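Local coordinates for calmodulin, putative (Entamoeba histolytica, PDB 4OCI), which binds calcium through an EF-hand loop and takes part in initiating phagocytosis of human erythrocytes by a parasitic amoeba, at residues Ser30-Leu35 and Ser64-Leu69; Lys72-Asp77 and Arg101-Ile106. One frame throughout, in Å; residues are numbered along the deposited sequence.

Overall arrangement
Interactions 1 and 2 come one after the other along the chain, their centres about 15 Å apart. Interaction 1 sits in the first half of the molecule, where helix 25-34, leaving the calcium loop of D16, D18, D20 and Y22, packs on helix 59-71. Interaction 2 belongs to the second half, where the residues leading into helix 76-86 meet the end of helix 96-106. The short linker between helices 59-71 and 76-86 ties them together: it begins at K72, once helix 59-71 has ended, and S73 of interaction 2 hydrogen-bonds back to L69 O through OG. Both contacts lie away from the calcium site, though the range 64-69 starts with S64, a sodium ligand.

Interaction 1 of 2, residues Ser30-Leu35 and Ser64-Leu69; sequences SLVRVL and SCFSQL. With NA (sodium ion), chain C.
F66 and L69, on helix 59-71, reach across to V32 on helix 25-34, the helix that leaves the calcium-binding loop of an EF-hand, and to L35 of the range 30-35. S64 takes no part in the packing, but its OG binds the sodium ion at 2.5 Å, with E60 O and T63 OG1 as further ligands. F66 does most of the work. Its CG is anti to the backbone N (chi1 177°), which sends the ring out toward helix 25-34. L35 lies over one face, its CD1 4.0 Å from the F66 ring centroid and 18° off the normal, a CH-pi contact set a little toward the rim. L35 CB closes on the same ring, 3.7 Å from F66 CE1. V32 CG2 approaches the ring obliquely, 4.0 Å from F66 CD1. F62, one turn earlier on the same helix as F66, also touches V32 and L35, and I44 of helix 41-50 touches V32; V32, F66 and L69 are buried, L35 partly exposed. One turn beyond F66, L69 crosses V32 at roughly a right angle, and its CD1 comes to 3.8 Å from V32 CG2.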
loop_
_atom_site.group_PDB
_atom_site.type_symbol
_atom_site.label_atom_id
_atom_site.label_comp_id
_atom_site.label_asym_id
_atom_site.label_seq_id
_atom_site.Cartn_x
_atom_site.Cartn_y
_atom_site.Cartn_z
ATOM N N SER A 30 -4.772 -9.026 -4.406
ATOM C CA SER A 30 -5.790 -9.988 -4.479
ATOM C C SER A 30 -5.189 -11.433 -4.822
ATOM O O SER A 30 -5.548 -12.467 -4.211
ATOM C CB SER A 30 -6.896 -9.398 -5.388
ATOM O OG SER A 30 -7.519 -10.422 -6.089
ATOM N N LEU A 31 -4.166 -11.491 -5.646
ATOM C CA LEU A 31 -3.598 -12.757 -6.052
ATOM C C LEU A 31 -2.813 -13.357 -4.949
ATOM O O LEU A 31 -2.951 -14.574 -4.685
ATOM C CB LEU A 31 -2.703 -12.577 -7.286
ATOM C CG LEU A 31 -1.958 -13.795 -7.884
ATOM C CD1 LEU A 31 -2.966 -14.960 -8.098
ATOM C CD2 LEU A 31 -1.226 -13.497 -9.175
ATOM N N VAL A 32 -2.018 -12.535 -4.273
ATOM C CA VAL A 32 -1.186 -12.965 -3.133
ATOM C C VAL A 32 -2.099 -13.451 -2.007
ATOM O O VAL A 32 -1.835 -14.518 -1.400
ATOM C CB VAL A 32 -0.238 -11.766 -2.743
ATOM C CG1 VAL A 32 -0.186 -11.505 -1.300
ATOM C CG2 VAL A 32 1.169 -11.857 -3.509
ATOM N N ARG A 33 -3.216 -12.750 -1.762
ATOM C CA ARG A 33 -4.179 -13.264 -0.774
ATOM C C ARG A 33 -4.872 -14.569 -1.191
ATOM O O ARG A 33 -5.009 -15.484 -0.338
ATOM C CB ARG A 33 -5.178 -12.223 -0.336
ATOM C CG ARG A 33 -4.493 -11.133 0.535
ATOM C CD ARG A 33 -5.581 -10.231 1.036
ATOM N NE ARG A 33 -5.082 -9.093 1.798
ATOM C CZ ARG A 33 -4.503 -9.164 2.982
ATOM N NH1 ARG A 33 -4.255 -10.371 3.581
ATOM N NH2 ARG A 33 -4.140 -8.002 3.563
ATOM N N VAL A 34 -5.381 -14.625 -2.414
ATOM C CA VAL A 34 -5.849 -15.895 -2.968
ATOM C C VAL A 34 -4.861 -17.084 -2.781
ATOM O O VAL A 34 -5.290 -18.183 -2.463
ATOM C CB VAL A 34 -6.246 -15.762 -4.444
ATOM C CG1 VAL A 34 -6.240 -17.157 -5.137
ATOM C CG2 VAL A 34 -7.607 -15.168 -4.512
ATOM N N LEU A 35 -3.554 -16.854 -2.986
ATOM C CA LEU A 35 -2.502 -17.839 -2.829
ATOM C C LEU A 35 -2.145 -18.161 -1.390
ATOM O O LEU A 35 -1.376 -19.070 -1.153
ATOM C CB LEU A 35 -1.246 -17.393 -3.615
ATOM C CG LEU A 35 -1.470 -17.270 -5.105
ATOM C CD1 LEU A 35 -0.257 -16.672 -5.846
ATOM C CD2 LEU A 35 -1.893 -18.610 -5.706
ATOM N N SER A 64 9.423 -13.535 -7.824
ATOM C CA SER A 64 10.382 -13.104 -6.765
ATOM C C SER A 64 9.710 -12.561 -5.534
ATOM O O SER A 64 10.006 -13.038 -4.443
ATOM C CB SER A 64 11.351 -12.079 -7.310
ATOM O OG SER A 64 11.990 -12.692 -8.438
ATOM N N CYS A 65 8.763 -11.636 -5.700
ATOM C CA CYS A 65 8.007 -11.029 -4.559
ATOM C C CYS A 65 7.195 -12.053 -3.808
ATOM O O CYS A 65 7.210 -12.067 -2.593
ATOM C CB CYS A 65 7.096 -9.890 -5.001
ATOM S SG CYS A 65 8.142 -8.554 -5.478
ATOM N N PHE A 66 6.526 -12.925 -4.540
ATOM C CA PHE A 66 5.674 -13.912 -3.949
ATOM C C PHE A 66 6.515 -14.884 -3.083
ATOM O O PHE A 66 6.106 -15.191 -1.946
ATOM C CB PHE A 66 4.788 -14.623 -5.008
ATOM C CG PHE A 66 3.954 -15.697 -4.441
ATOM C CD1 PHE A 66 2.971 -15.384 -3.494
ATOM C CD2 PHE A 66 4.174 -17.043 -4.796
ATOM C CE1 PHE A 66 2.240 -16.384 -2.924
ATOM C CE2 PHE A 66 3.421 -18.058 -4.243
ATOM C CZ PHE A 66 2.480 -17.757 -3.298
ATOM N N SER A 67 7.672 -15.333 -3.576
ATOM C CA SER A 67 8.585 -16.148 -2.767
ATOM C C SER A 67 8.969 -15.450 -1.501
ATOM O O SER A 67 9.050 -16.086 -0.460
ATOM C CB SER A 67 9.883 -16.511 -3.495
ATOM O OG SER A 67 9.547 -17.396 -4.545
ATOM N N GLN A 68 9.202 -14.154 -1.579
ATOM C CA GLN A 68 9.646 -13.415 -0.419
ATOM C C GLN A 68 8.527 -13.137 0.566
ATOM O O GLN A 68 8.711 -13.363 1.762
ATOM C CB GLN A 68 10.404 -12.185 -0.820
ATOM C CG GLN A 68 10.451 -11.072 0.197
ATOM C CD GLN A 68 10.859 -9.746 -0.451
ATOM O OE1 GLN A 68 10.107 -8.739 -0.409
ATOM N NE2 GLN A 68 12.057 -9.742 -1.086
ATOM N N LEU A 69 7.356 -12.702 0.082
ATOM C CA LEU A 69 6.161 -12.679 0.905
ATOM C C LEU A 69 5.927 -13.990 1.632
ATOM O O LEU A 69 5.562 -13.984 2.808
ATOM C CB LEU A 69 4.906 -12.235 0.115
ATOM C CG LEU A 69 5.061 -10.822 -0.443
ATOM C CD1 LEU A 69 3.811 -10.302 -1.201
ATOM C CD2 LEU A 69 5.551 -9.819 0.616
HETATM NA NA NA C . 11.185 -14.277 -10.179
#

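Interaction 2 of 2, residues Lys72-Asp77 and Arg101-Ile106; sequences KSFNKD and RILSTI
R101 O, on the helix that carries L103 and I106 to F74, is gripped twice by T105: the backbone T105 N bonds it at 2.8 Å, and the side-chain T105 OG1 donates to the same R101 O at 2.9 Å. The hydroxyl comes in from above the carbonyl plane, 40° out of it. That helix, 96-106, is the second helix of an EF-hand helix-loop-helix whose first helix is 76-86, and its last turn packs on the extended residues that lead into the first.

F74 carries the contact from the other side. Its chi1 of 46° places CG between the backbone N and the carbonyl carbon, with the ring turned to helix 96-106. I106 makes the same choice (chi1 69°), which brings its CG1 branch across to F74. Here I106 CG1 lies 3.9 Å from F74 CB and equally near the ring atom F74 CD2, while I106 CD1 also approaches the ring at its base. The approach is oblique. L103 CD2 adds a lighter, oblique touch, 4.3 Å from F74 CZ at the far end of the ring. Residues of helix 76-86 and helix 132-145 join in, since I79 touches both L103 and I106, and F135 touches L103.

The backbone is close as well, without bonding: S73 O and I106 O are both acceptors, 3.4 Å apart. F74 pairs through its backbone with V38. N75 then sits at the N-cap of helix 76-86, its OD1 bonding E78 N. Back at the contact, I106 O sits 3.6 Å from F74 CB.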
loop_
_atom_site.group_PDB
_atom_site.type_symbol
_atom_site.label_atom_id
_atom_site.label_comp_id
_atom_site.label_asym_id
_atom_site.label_seq_id
_atom_site.Cartn_x
_atom_site.Cartn_y
_atom_site.Cartn_z
ATOM N N LYS A 72 8.270 -14.202 4.569
ATOM C CA LYS A 72 7.904 -13.134 5.526
ATOM C C LYS A 72 6.510 -13.261 6.208
ATOM O O LYS A 72 6.056 -12.320 6.883
ATOM C CB LYS A 72 8.062 -11.740 4.885
ATOM C CG LYS A 72 9.509 -11.326 4.671
ATOM C CD LYS A 72 9.659 -9.808 4.525
ATOM C CE LYS A 72 9.076 -9.283 3.204
ATOM N NZ LYS A 72 9.943 -8.178 2.616
ATOM N N SER A 73 5.799 -14.372 6.031
ATOM C CA SER A 73 4.434 -14.417 6.586
ATOM C C SER A 73 4.019 -15.859 6.768
ATOM O O SER A 73 4.841 -16.776 6.605
ATOM C CB SER A 73 3.475 -13.739 5.639
ATOM O OG SER A 73 3.432 -14.519 4.464
ATOM N N PHE A 74 2.750 -16.068 7.071
ATOM C CA PHE A 74 2.240 -17.420 7.167
ATOM C C PHE A 74 0.985 -17.485 6.353
ATOM O O PHE A 74 0.545 -16.455 5.834
ATOM C CB PHE A 74 1.940 -17.819 8.625
ATOM C CG PHE A 74 1.181 -16.769 9.421
ATOM C CD1 PHE A 74 -0.200 -16.796 9.476
ATOM C CD2 PHE A 74 1.867 -15.797 10.168
ATOM C CE1 PHE A 74 -0.905 -15.831 10.249
ATOM C CE2 PHE A 74 1.171 -14.825 10.916
ATOM C CZ PHE A 74 -0.199 -14.852 10.959
ATOM N N ASN A 75 0.445 -18.689 6.212
ATOM C CA ASN A 75 -0.913 -18.879 5.720
ATOM C C ASN A 75 -1.828 -19.366 6.825
ATOM O O ASN A 75 -1.391 -19.732 7.919
ATOM C CB ASN A 75 -1.008 -19.836 4.488
ATOM C CG ASN A 75 -0.566 -21.271 4.813
ATOM O OD1 ASN A 75 -1.393 -22.160 5.090
ATOM N ND2 ASN A 75 0.768 -21.478 4.840
ATOM N N LYS A 76 -3.112 -19.352 6.503
ATOM C CA LYS A 76 -4.139 -19.614 7.455
ATOM C C LYS A 76 -4.175 -21.108 7.753
ATOM O O LYS A 76 -4.504 -21.462 8.861
ATOM C CB LYS A 76 -5.484 -19.042 6.998
ATOM C CG LYS A 76 -6.384 -18.693 8.176
ATOM C CD LYS A 76 -7.086 -17.355 8.024
ATOM C CE LYS A 76 -8.458 -17.503 7.386
ATOM N NZ LYS A 76 -9.505 -17.994 8.321
ATOM N N ASP A 77 -3.766 -21.980 6.825
ATOM C CA ASP A 77 -3.587 -23.431 7.157
ATOM C C ASP A 77 -2.517 -23.688 8.227
ATOM O O ASP A 77 -2.674 -24.541 9.133
ATOM C CB ASP A 77 -3.183 -24.240 5.917
ATOM N N ARG A 101 4.115 -17.908 21.174
ATOM C CA ARG A 101 5.082 -18.847 20.582
ATOM C C ARG A 101 4.834 -19.084 19.083
ATOM O O ARG A 101 5.780 -19.026 18.253
ATOM C CB ARG A 101 5.181 -20.206 21.348
ATOM C CG ARG A 101 6.300 -21.109 20.815
ATOM C CD ARG A 101 6.292 -22.480 21.506
ATOM N NE ARG A 101 4.888 -22.932 21.550
ATOM C CZ ARG A 101 4.203 -23.506 20.531
ATOM N NH1 ARG A 101 4.797 -23.750 19.359
ATOM N NH2 ARG A 101 2.896 -23.828 20.671
ATOM N N ILE A 102 3.587 -19.376 18.755
ATOM C CA ILE A 102 3.202 -19.759 17.411
ATOM C C ILE A 102 3.495 -18.633 16.448
ATOM O O ILE A 102 4.021 -18.859 15.369
ATOM C CB ILE A 102 1.674 -19.989 17.301
ATOM C CG1 ILE A 102 1.155 -21.090 18.230
ATOM C CG2 ILE A 102 1.216 -20.172 15.785
ATOM C CD1 ILE A 102 1.676 -22.338 17.978
ATOM N N LEU A 103 3.086 -17.431 16.816
ATOM C CA LEU A 103 3.257 -16.228 16.000
ATOM C C LEU A 103 4.750 -15.886 15.896
ATOM O O LEU A 103 5.183 -15.345 14.874
ATOM C CB LEU A 103 2.475 -15.019 16.583
ATOM C CG LEU A 103 0.936 -15.060 16.591
ATOM C CD1 LEU A 103 0.374 -13.954 17.487
ATOM C CD2 LEU A 103 0.387 -14.888 15.175
ATOM N N SER A 104 5.538 -16.184 16.929
ATOM C CA SER A 104 6.983 -16.044 16.808
ATOM C C SER A 104 7.520 -17.026 15.821
ATOM O O SER A 104 8.402 -16.719 15.047
ATOM C CB SER A 104 7.663 -16.187 18.159
ATOM O OG SER A 104 7.236 -15.117 18.947
ATOM N N THR A 105 6.953 -18.202 15.811
ATOM C CA THR A 105 7.472 -19.304 15.062
ATOM C C THR A 105 7.201 -19.262 13.581
ATOM O O THR A 105 8.134 -19.478 12.813
ATOM C CB THR A 105 6.933 -20.596 15.673
ATOM O OG1 THR A 105 7.617 -20.787 16.908
ATOM C CG2 THR A 105 7.149 -21.810 14.795
ATOM N N ILE A 106 5.972 -18.969 13.170
ATOM C CA ILE A 106 5.499 -19.284 11.806
ATOM C C ILE A 106 5.525 -18.158 10.755
ATOM O O ILE A 106 5.338 -18.404 9.531
ATOM C CB ILE A 106 4.109 -19.937 11.795
ATOM C CG1 ILE A 106 3.059 -18.923 12.208
ATOM C CG2 ILE A 106 4.091 -21.219 12.652
ATOM C CD1 ILE A 106 1.787 -19.526 12.293
#